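Long-range contacts in 6-phosphogluconate dehydrogenase, NAD-binding (Geobacter metallireducens, PDB 3PEF), which probably reduces succinic semialdehyde to gamma-hydroxybutyrate using NADPH, as a member of the beta-hydroxyacid dehydrogenase family: residues Phe116-Ser122 and Ile134-Asp140; Met182-Glu187 and Ser279-Tyr285. The protein carries 2 engineered substitutions. All blocks are in the same frame, centred on the assembly; numbering follows the deposited sequence.

Overall arrangement
The two contacts illustrate how a beta-hydroxyacid dehydrogenase is built from two parts linked by one long helix. Contact 1 joins neighbouring strands, 115-122 and 133-139, in the mixed sheet of the N-terminal, Rossmann-type cofactor-binding part, and Val121 there touches the bound NADP. Contact 2 comes later in the chain, in the all-helical C-terminal part, where the closing turns 279-285 lie against helix 166-194. The centres of contact 1 and contact 2 are 30 Å apart, on opposite sides of the chain's centre; the nearest atoms of contact 1 and contact 2 are about 13 Å apart. Helix 166-194 relates them: Lys171 NZ, of the predicted active-site residue, is hydrogen-bonded to the carbonyl of Val121 in contact 1, whereas residues 182-187 enter contact 2. Both also meet the second subunit.

Contact 1 (Phe116-Ser122 and Ile134-Asp140); sequences FLEAPVS and IILAAGD. With EDO (1,2-ethanediol), chain N.
Glu118 and Ala138 exchange two backbone hydrogen bonds, Glu118 N to Ala138 O and Ala138 N to Glu118 O, both 2.9 Å, making an antiparallel hydrogen-bonded pair. On the same side of the sheet OE1 of Glu118 comes within 3.4 Å of Ala138 CB. With CG set between its backbone N and carbonyl carbon (chi1 66°), the glutamate lays its CG over Ala138 and extends onward, where Gly165 N and Ala168 N grip OE1 and the hydroxyl of Ser102 meets OE2; the buried carboxylate is thus held from outside the strand pair.

Towards Ser122 the pairing is interrupted around Ala119 and Pro120, yet Leu136 N still reaches Pro120 O at 2.9 Å, and Ser122 and Ile134 restore a reciprocal pair. Ala119 CB rests 3.7 Å from Ile135 CG2, and Leu117 CD2 lies against Ala138 O (3.3 Å) and Ala137 CB. At the other end Gly139 pairs with Leu117 with backbone angles that call for glycine; a beta carbon would also press on Phe116 O. That oxygen accepts from Asp140 N (3.2 Å), while a water links Phe116 N to Asp140 OD1 and OD2 caps Leu143 N at the start of helix 141-154. Bound 1,2-ethanediol, probably from the crystallisation liquor, donates from O1 to Phe116 O and accepts from that water.

Val121 faces NADP, and its carbonyl accepts from Lys171, the predicted active-site residue. Strand 90-93 flanks segment 116-122 and strand 157-160 flanks 134-140, so this antiparallel pair sits inside the sheet, with helix 141-154 packed on Leu117, Ile135 and Ala137 and helix 99-111 on Phe116.

Contact 2 (Met182-Glu187 and Ser279-Tyr285); sequences MACFCE and SAIFKTY. Engineered in segment 279-285: Tyr285 (natural residue Ile).
Cys186 SG packs against the closing turns, 3.7 Å from Phe282 CB and 3.9 Å from Ile281 CG2. A first torsion that puts the thiol anti to the carbonyl carbon (chi1 -68°) turns SG to these two residues, and Cys186 CB meets the edge of the Tyr285 ring near CD2 and CE2. One turn earlier, Met182 and Ile281 lie alongside one another, running in contrary senses, with Met182 CG 4.0 Å from Ile281 CG2; the methionine chain then bends at chi2 and chi3, bringing SD against Ser279 CA.

The arrangement belongs to the all-helical C-terminal domain of the beta-hydroxyacid dehydrogenases, in which the long helix 166-194 forms a spine and the chain's last turns fold back on it. Within those turns Thr284 OG1 bonds to Ile281 O at 2.7 Å and lies over the centre of one face of the Tyr285 ring. Helix 256-270 adds Phe265 to Ile281 and Leu264 to Tyr285.

From Glu187 CB the chain sets out with CG anti to the carbonyl carbon (chi1 -82°), a torsion that brings CG over the opposite face of the engineered Tyr285 ring, 3.2 Å from CZ. The carboxylate carbon CD passes on towards the phenol, its plane turned 84° from the ring. At the tip OE2 stands 3.0 Å from Tyr285 OH and takes a hydrogen bond from Ala257 N of the second subunit, while OE1 meets Ser258 OG of that subunit. Cutting the side chain back to an alanine here would probably bare this face of the ring, take the carboxylate from beside the phenol oxygen and leave Ala257 N and Ser258 OG of the second subunit without their acceptors. Phe282 turns its ring edge to Cys186 O and packs onward against Leu189 and Ala190 of helix 166-194.

Contact 1 (Phe116-Ser122 and Ile134-Asp140)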
loop_
_atom_site.group_PDB
_atom_site.type_symbol
_atom_site.label_atom_id
_atom_site.label_comp_id
_atom_site.label_asym_id
_atom_site.label_seq_id
_atom_site.Cartn_x
_atom_site.Cartn_y
_atom_site.Cartn_z
ATOM N N PHE A 116 -35.645 -1.088 17.854
ATOM C CA PHE A 116 -34.629 -1.393 16.850
ATOM C C PHE A 116 -33.441 -2.208 17.354
ATOM O O PHE A 116 -32.957 -1.988 18.462
ATOM C CB PHE A 116 -34.113 -0.114 16.205
ATOM C CG PHE A 116 -33.062 -0.353 15.173
ATOM C CD1 PHE A 116 -33.410 -0.738 13.894
ATOM C CD2 PHE A 116 -31.718 -0.221 15.488
ATOM C CE1 PHE A 116 -32.435 -0.971 12.943
ATOM C CE2 PHE A 116 -30.746 -0.439 14.544
ATOM C CZ PHE A 116 -31.104 -0.812 13.266
ATOM N N LEU A 117 -32.974 -3.129 16.507
ATOM C CA LEU A 117 -31.858 -4.032 16.800
ATOM C C LEU A 117 -31.073 -4.134 15.502
ATOM O O LEU A 117 -31.660 -4.366 14.450
ATOM C CB LEU A 117 -32.404 -5.430 17.120
ATOM C CG LEU A 117 -31.925 -6.460 18.172
ATOM C CD1 LEU A 117 -31.918 -7.880 17.602
ATOM C CD2 LEU A 117 -30.609 -6.151 18.900
ATOM N N GLU A 118 -29.763 -3.959 15.538
ATOM C CA GLU A 118 -28.974 -4.318 14.359
ATOM C C GLU A 118 -28.496 -5.727 14.584
ATOM O O GLU A 118 -28.187 -6.085 15.710
ATOM C CB GLU A 118 -27.775 -3.399 14.163
ATOM C CG GLU A 118 -26.724 -3.508 15.251
ATOM C CD GLU A 118 -25.515 -2.633 14.967
ATOM O OE1 GLU A 118 -24.657 -2.486 15.858
ATOM O OE2 GLU A 118 -25.416 -2.088 13.849
ATOM N N ALA A 119 -28.446 -6.540 13.535
ATOM C CA ALA A 119 -27.866 -7.872 13.685
ATOM C C ALA A 119 -27.224 -8.376 12.405
ATOM O O ALA A 119 -27.735 -9.300 11.775
ATOM C CB ALA A 119 -28.920 -8.867 14.217
ATOM N N PRO A 120 -26.083 -7.771 12.013
ATOM C CA PRO A 120 -25.364 -8.267 10.834
ATOM C C PRO A 120 -24.831 -9.663 11.127
ATOM O O PRO A 120 -24.757 -10.055 12.300
ATOM C CB PRO A 120 -24.204 -7.279 10.694
ATOM C CG PRO A 120 -23.931 -6.844 12.119
ATOM C CD PRO A 120 -25.313 -6.753 12.746
ATOM N N VAL A 121 -24.466 -10.404 10.087
ATOM C CA VAL A 121 -24.105 -11.804 10.262
ATOM C C VAL A 121 -22.747 -12.143 9.674
ATOM O O VAL A 121 -22.247 -11.463 8.772
ATOM C CB VAL A 121 -25.167 -12.771 9.638
ATOM C CG1 VAL A 121 -26.544 -12.405 10.093
ATOM C CG2 VAL A 121 -25.102 -12.755 8.110
ATOM N N SER A 122 -22.156 -13.209 10.201
ATOM C CA SER A 122 -20.947 -13.780 9.624
ATOM C C SER A 122 -21.311 -15.162 9.047
ATOM O O SER A 122 -22.052 -15.922 9.673
ATOM C CB SER A 122 -19.845 -13.862 10.698
ATOM O OG SER A 122 -18.662 -14.438 10.179
ATOM N N ILE A 134 -23.623 -16.859 12.027
ATOM C CA ILE A 134 -23.313 -16.244 13.315
ATOM C C ILE A 134 -23.958 -14.857 13.333
ATOM O O ILE A 134 -23.718 -14.048 12.447
ATOM C CB ILE A 134 -21.799 -16.124 13.501
ATOM C CG1 ILE A 134 -21.132 -17.492 13.271
ATOM C CG2 ILE A 134 -21.464 -15.574 14.880
ATOM C CD1 ILE A 134 -19.664 -17.395 12.972
ATOM N N ILE A 135 -24.776 -14.584 14.344
ATOM C CA ILE A 135 -25.565 -13.363 14.381
ATOM C C ILE A 135 -25.027 -12.398 15.431
ATOM O O ILE A 135 -24.972 -12.727 16.611
ATOM C CB ILE A 135 -27.063 -13.699 14.625
ATOM C CG1 ILE A 135 -27.528 -14.698 13.559
ATOM C CG2 ILE A 135 -27.934 -12.434 14.602
ATOM C CD1 ILE A 135 -29.024 -14.965 13.548
ATOM N N LEU A 136 -24.630 -11.209 14.989
ATOM C CA LEU A 136 -23.963 -10.231 15.848
ATOM C C LEU A 136 -24.906 -9.075 16.216
ATOM O O LEU A 136 -24.844 -7.999 15.629
ATOM C CB LEU A 136 -22.722 -9.682 15.120
ATOM C CG LEU A 136 -21.827 -10.745 14.473
ATOM C CD1 LEU A 136 -20.850 -10.145 13.461
ATOM C CD2 LEU A 136 -21.087 -11.534 15.575
ATOM N N ALA A 137 -25.785 -9.289 17.187
ATOM C CA ALA A 137 -26.817 -8.299 17.462
ATOM C C ALA A 137 -26.317 -7.213 18.400
ATOM O O ALA A 137 -25.417 -7.442 19.202
ATOM C CB ALA A 137 -28.074 -8.967 18.043
ATOM N N ALA A 138 -26.919 -6.034 18.295
ATOM C CA ALA A 138 -26.620 -4.922 19.187
ATOM C C ALA A 138 -27.831 -4.001 19.186
ATOM O O ALA A 138 -28.432 -3.755 18.137
ATOM C CB ALA A 138 -25.362 -4.183 18.716
ATOM N N GLY A 139 -28.204 -3.508 20.361
ATOM C CA GLY A 139 -29.405 -2.703 20.499
ATOM C C GLY A 139 -30.415 -3.254 21.496
ATOM O O GLY A 139 -30.058 -3.985 22.408
ATOM N N ASP A 140 -31.684 -2.907 21.297
ATOM C CA ASP A 140 -32.775 -3.266 22.204
ATOM C C ASP A 140 -32.792 -4.736 22.645
ATOM O O ASP A 140 -32.986 -5.643 21.837
ATOM C CB ASP A 140 -34.118 -2.883 21.564
ATOM C CG ASP A 140 -35.284 -2.953 22.543
ATOM O OD1 ASP A 140 -36.041 -1.964 22.654
ATOM O OD2 ASP A 140 -35.455 -4.005 23.182
HETATM C C1 EDO N . -31.920 1.112 19.510
HETATM O O1 EDO N . -33.142 0.459 19.857
HETATM C C2 EDO N . -32.188 2.468 18.868
HETATM O O2 EDO N . -30.932 3.143 18.736
HETATM O O HOH W 1 -35.487 -0.050 20.577
#

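Contact 2 (Met182-Glu187 and Ser279-Tyr285)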
loop_
_atom_site.group_PDB
_atom_site.type_symbol
_atom_site.label_atom_id
_atom_site.label_comp_id
_atom_site.label_asym_id
_atom_site.label_seq_id
_atom_site.Cartn_x
_atom_site.Cartn_y
_atom_site.Cartn_z
ATOM N N MET A 182 -8.090 -12.869 1.965
ATOM C CA MET A 182 -8.371 -13.302 0.591
ATOM C C MET A 182 -7.363 -12.685 -0.396
ATOM O O MET A 182 -6.795 -13.375 -1.264
ATOM C CB MET A 182 -9.819 -12.974 0.186
ATOM C CG MET A 182 -10.192 -13.389 -1.252
ATOM S SD MET A 182 -10.070 -15.177 -1.557
ATOM C CE MET A 182 -11.425 -15.757 -0.543
ATOM N N ALA A 183 -7.123 -11.388 -0.251
ATOM C CA ALA A 183 -6.172 -10.699 -1.118
ATOM C C ALA A 183 -4.780 -11.336 -1.013
ATOM O O ALA A 183 -4.120 -11.586 -2.025
ATOM C CB ALA A 183 -6.112 -9.214 -0.778
ATOM N N CYS A 184 -4.347 -11.619 0.212
ATOM C CA CYS A 184 -3.026 -12.196 0.413
ATOM C C CYS A 184 -2.959 -13.613 -0.151
ATOM O O CYS A 184 -1.989 -13.979 -0.795
ATOM C CB CYS A 184 -2.666 -12.198 1.902
ATOM S SG CYS A 184 -2.376 -10.533 2.520
ATOM N N PHE A 185 -4.003 -14.396 0.113
ATOM C CA PHE A 185 -4.101 -15.781 -0.325
ATOM C C PHE A 185 -3.972 -15.843 -1.851
ATOM O O PHE A 185 -3.216 -16.647 -2.389
ATOM C CB PHE A 185 -5.457 -16.327 0.146
ATOM C CG PHE A 185 -5.749 -17.763 -0.253
ATOM C CD1 PHE A 185 -4.895 -18.798 0.105
ATOM C CD2 PHE A 185 -6.932 -18.074 -0.922
ATOM C CE1 PHE A 185 -5.191 -20.121 -0.226
ATOM C CE2 PHE A 185 -7.244 -19.402 -1.273
ATOM C CZ PHE A 185 -6.372 -20.424 -0.927
ATOM N N CYS A 186 -4.699 -14.968 -2.540
ATOM C CA CYS A 186 -4.664 -14.927 -3.993
ATOM C C CYS A 186 -3.301 -14.491 -4.535
ATOM O O CYS A 186 -2.818 -15.056 -5.505
ATOM C CB CYS A 186 -5.784 -14.036 -4.534
ATOM S SG CYS A 186 -7.438 -14.732 -4.249
ATOM N N GLU A 187 -2.683 -13.493 -3.908
ATOM C CA GLU A 187 -1.336 -13.109 -4.285
ATOM C C GLU A 187 -0.403 -14.313 -4.179
ATOM O O GLU A 187 0.466 -14.490 -5.012
ATOM C CB GLU A 187 -0.826 -11.933 -3.435
ATOM C CG GLU A 187 -1.316 -10.597 -3.927
ATOM C CD GLU A 187 -0.731 -9.414 -3.175
ATOM O OE1 GLU A 187 0.205 -9.601 -2.357
ATOM O OE2 GLU A 187 -1.217 -8.281 -3.415
ATOM N N SER A 279 -13.790 -14.080 -4.309
ATOM C CA SER A 279 -12.550 -14.765 -4.672
ATOM C C SER A 279 -12.135 -14.460 -6.107
ATOM O O SER A 279 -11.011 -14.762 -6.496
ATOM C CB SER A 279 -12.664 -16.279 -4.474
ATOM O OG SER A 279 -13.825 -16.778 -5.114
ATOM N N ALA A 280 -13.031 -13.858 -6.891
ATOM C CA ALA A 280 -12.675 -13.447 -8.250
ATOM C C ALA A 280 -11.541 -12.419 -8.297
ATOM O O ALA A 280 -10.958 -12.171 -9.356
ATOM C CB ALA A 280 -13.921 -12.943 -9.031
ATOM N N ILE A 281 -11.221 -11.812 -7.154
ATOM C CA ILE A 281 -10.074 -10.910 -7.107
ATOM C C ILE A 281 -8.828 -11.627 -7.646
ATOM O O ILE A 281 -7.916 -10.994 -8.187
ATOM C CB ILE A 281 -9.825 -10.331 -5.678
ATOM C CG1 ILE A 281 -8.790 -9.208 -5.731
ATOM C CG2 ILE A 281 -9.454 -11.434 -4.702
ATOM C CD1 ILE A 281 -8.373 -8.630 -4.372
ATOM N N PHE A 282 -8.790 -12.951 -7.522
ATOM C CA PHE A 282 -7.678 -13.727 -8.077
ATOM C C PHE A 282 -7.400 -13.429 -9.551
ATOM O O PHE A 282 -6.251 -13.491 -10.000
ATOM C CB PHE A 282 -7.931 -15.228 -7.932
ATOM C CG PHE A 282 -6.881 -16.083 -8.596
ATOM C CD1 PHE A 282 -5.675 -16.358 -7.950
ATOM C CD2 PHE A 282 -7.096 -16.621 -9.857
ATOM C CE1 PHE A 282 -4.698 -17.157 -8.554
ATOM C CE2 PHE A 282 -6.126 -17.423 -10.469
ATOM C CZ PHE A 282 -4.926 -17.690 -9.816
ATOM N N LYS A 283 -8.452 -13.134 -10.307
ATOM C CA LYS A 283 -8.322 -12.951 -11.754
ATOM C C LYS A 283 -7.614 -11.659 -12.144
ATOM O O LYS A 283 -7.113 -11.534 -13.259
ATOM C CB LYS A 283 -9.689 -13.066 -12.453
ATOM C CG LYS A 283 -10.198 -14.493 -12.512
ATOM C CD LYS A 283 -11.414 -14.627 -13.429
ATOM C CE LYS A 283 -12.676 -14.050 -12.799
ATOM N NZ LYS A 283 -13.777 -13.959 -13.803
ATOM N N THR A 284 -7.564 -10.700 -11.222
ATOM C CA THR A 284 -6.800 -9.484 -11.455
ATOM C C THR A 284 -5.302 -9.742 -11.267
ATOM O O THR A 284 -4.477 -8.925 -11.672
ATOM C CB THR A 284 -7.219 -8.368 -10.480
ATOM O OG1 THR A 284 -6.821 -8.726 -9.149
ATOM C CG2 THR A 284 -8.720 -8.162 -10.511
ATOM N N TYR A 285 -4.950 -10.863 -10.641
ATOM C CA TYR A 285 -3.540 -11.153 -10.342
ATOM C C TYR A 285 -2.848 -11.937 -11.451
ATOM O O TYR A 285 -1.637 -12.166 -11.398
ATOM C CB TYR A 285 -3.389 -11.912 -9.023
ATOM C CG TYR A 285 -3.572 -11.068 -7.781
ATOM C CD1 TYR A 285 -2.867 -9.881 -7.611
ATOM C CD2 TYR A 285 -4.435 -11.468 -6.771
ATOM C CE1 TYR A 285 -3.031 -9.108 -6.470
ATOM C CE2 TYR A 285 -4.606 -10.712 -5.629
ATOM C CZ TYR A 285 -3.904 -9.530 -5.480
ATOM O OH TYR A 285 -4.074 -8.776 -4.331
#